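PDB 2EHH: dihydrodipicolinate synthase, which probably catalyses the condensation of pyruvate with aspartate beta-semialdehyde to 4-hydroxy-tetrahydrodipicolinate, a step of lysine biosynthesis through diaminopimelate. Local coordinates for residues G186-T191 with S204-V209. Sequence-based numbering, arbitrary orientation.
Sequences GDDSLT and SVANNV
Asp188 reaches from one loop of the TIM barrel to the next and binds Ser204, Val205 and Ala206 in a buried polar contact. Residues 186-191 follow strand 182-185, and residues 204-209 run from the end of strand 201-204 into the loop after it, so the contact joins the C-terminal ends of the seventh and eighth barrel strands. With CG anti to its carbonyl carbon (chi1 -74°), the Asp188 side chain extends across to the second loop and brings both carboxylate oxygens to it. Asp188 OD1 accepts a short bond of 2.6 Å from Ser204 OG on the syn lone pair of the carboxylate oxygen. OD2 takes two backbone donors. Val205 N donates to Asp188 OD2 at 3.0 Å, on the syn lone pair of that oxygen. Ala206 N lies 2.9 Å from the same Asp188 OD2 in a nearly straight bond (N-H...O 174°), but comes from above the carboxylate plane. Three bonds thus fix the rotation of the carboxylate and satisfy both oxygens. Ala206 CB packs against Asp188 CG at 3.6 Å. Ser204 OG also accepts from Asn207 N at 2.8 Å, an ST motif that ties the hydroxyl to the 3-10 segment 206-208. Replacing Asp188 by an alanine removes the carboxylate and is likely to leave Ser204 OG and the NH groups of Val205 and Ala206 without the oxygens that accept from them. The contact lies near the predicted pyruvate site, since Val205 touches Thr44. Phe240 of helix 226-242 packs on both Asp188 and Ala206, while Val205 rests on Val252 of helix 250-258. Ser204 is hydrogen-bonded through its backbone to Ile6 and Ala8 of strand 4-8, where the barrel closes.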
loop_
_atom_site.group_PDB
_atom_site.type_symbol
_atom_site.label_atom_id
_atom_site.label_comp_id
_atom_site.label_asym_id
_atom_site.label_seq_id
_atom_site.Cartn_x
_atom_site.Cartn_y
_atom_site.Cartn_z
ATOM N N GLY A 186 6.215 9.834 -17.109
ATOM C CA GLY A 186 4.865 9.424 -17.449
ATOM C C GLY A 186 3.856 10.171 -16.595
ATOM O O GLY A 186 2.697 9.778 -16.493
ATOM N N ASP A 187 4.303 11.259 -15.978
ATOM C CA ASP A 187 3.439 12.063 -15.126
ATOM C C ASP A 187 3.895 13.515 -15.140
ATOM O O ASP A 187 5.027 13.826 -14.766
ATOM C CB ASP A 187 3.451 11.490 -13.710
ATOM C CG ASP A 187 2.659 10.195 -13.603
ATOM O OD1 ASP A 187 1.427 10.225 -13.836
ATOM O OD2 ASP A 187 3.269 9.147 -13.295
ATOM N N ASP A 188 3.004 14.400 -15.581
ATOM C CA ASP A 188 3.318 15.826 -15.695
ATOM C C ASP A 188 3.904 16.473 -14.451
ATOM O O ASP A 188 4.867 17.239 -14.539
ATOM C CB ASP A 188 2.075 16.604 -16.145
ATOM C CG ASP A 188 1.760 16.385 -17.618
ATOM O OD1 ASP A 188 2.588 16.790 -18.463
ATOM O OD2 ASP A 188 0.697 15.804 -17.932
ATOM N N SER A 189 3.321 16.179 -13.296
ATOM C CA SER A 189 3.806 16.748 -12.046
ATOM C C SER A 189 5.208 16.291 -11.668
ATOM O O SER A 189 5.854 16.913 -10.832
ATOM C CB SER A 189 2.848 16.402 -10.906
ATOM O OG SER A 189 1.645 17.134 -11.032
ATOM N N LEU A 190 5.681 15.214 -12.286
ATOM C CA LEU A 190 7.001 14.677 -11.956
ATOM C C LEU A 190 8.075 14.915 -13.014
ATOM O O LEU A 190 9.222 14.501 -12.847
ATOM C CB LEU A 190 6.884 13.174 -11.683
ATOM C CG LEU A 190 5.852 12.821 -10.609
ATOM C CD1 LEU A 190 5.731 11.308 -10.468
ATOM C CD2 LEU A 190 6.262 13.465 -9.289
ATOM N N THR A 191 7.708 15.579 -14.100
ATOM C CA THR A 191 8.660 15.845 -15.169
ATOM C C THR A 191 9.905 16.588 -14.682
ATOM O O THR A 191 11.027 16.186 -14.985
ATOM C CB THR A 191 7.995 16.648 -16.293
ATOM O OG1 THR A 191 6.912 15.877 -16.835
ATOM C CG2 THR A 191 8.998 16.954 -17.405
ATOM N N SER A 204 3.309 13.450 -22.001
ATOM C CA SER A 204 2.330 14.244 -21.267
ATOM C C SER A 204 0.845 14.191 -21.605
ATOM O O SER A 204 0.444 13.889 -22.731
ATOM C CB SER A 204 2.798 15.710 -21.336
ATOM O OG SER A 204 1.797 16.628 -20.933
ATOM N N VAL A 205 0.037 14.498 -20.590
ATOM C CA VAL A 205 -1.410 14.579 -20.714
ATOM C C VAL A 205 -1.729 16.071 -20.844
ATOM O O VAL A 205 -2.521 16.479 -21.694
ATOM C CB VAL A 205 -2.124 14.014 -19.452
ATOM C CG1 VAL A 205 -3.587 14.429 -19.440
ATOM C CG2 VAL A 205 -2.020 12.493 -19.434
ATOM N N ALA A 206 -1.087 16.881 -20.001
ATOM C CA ALA A 206 -1.292 18.328 -19.993
ATOM C C ALA A 206 -0.978 18.957 -21.347
ATOM O O ALA A 206 -1.494 20.024 -21.679
ATOM C CB ALA A 206 -0.432 18.975 -18.909
ATOM N N ASN A 207 -0.124 18.284 -22.111
ATOM C CA ASN A 207 0.277 18.725 -23.443
ATOM C C ASN A 207 -0.914 18.908 -24.377
ATOM O O ASN A 207 -0.858 19.692 -25.322
ATOM C CB ASN A 207 1.218 17.694 -24.070
ATOM C CG ASN A 207 2.621 18.192 -24.169
ATOM O OD1 ASN A 207 2.863 19.396 -24.080
ATOM N ND2 ASN A 207 3.563 17.283 -24.371
ATOM N N ASN A 208 -1.976 18.153 -24.123
ATOM C CA ASN A 208 -3.181 18.216 -24.940
ATOM C C ASN A 208 -3.829 19.596 -24.959
ATOM O O ASN A 208 -4.468 19.964 -25.945
ATOM C CB ASN A 208 -4.212 17.200 -24.435
ATOM C CG ASN A 208 -3.946 15.797 -24.932
ATOM O OD1 ASN A 208 -4.241 15.469 -26.082
ATOM N ND2 ASN A 208 -3.383 14.956 -24.068
ATOM N N VAL A 209 -3.660 20.360 -23.883
ATOM C CA VAL A 209 -4.285 21.672 -23.808
ATOM C C VAL A 209 -3.364 22.882 -23.703
ATOM O O VAL A 209 -3.765 23.985 -24.062
ATOM C CB VAL A 209 -5.314 21.714 -22.663
ATOM C CG1 VAL A 209 -6.378 20.649 -22.902
ATOM C CG2 VAL A 209 -4.632 21.487 -21.333
#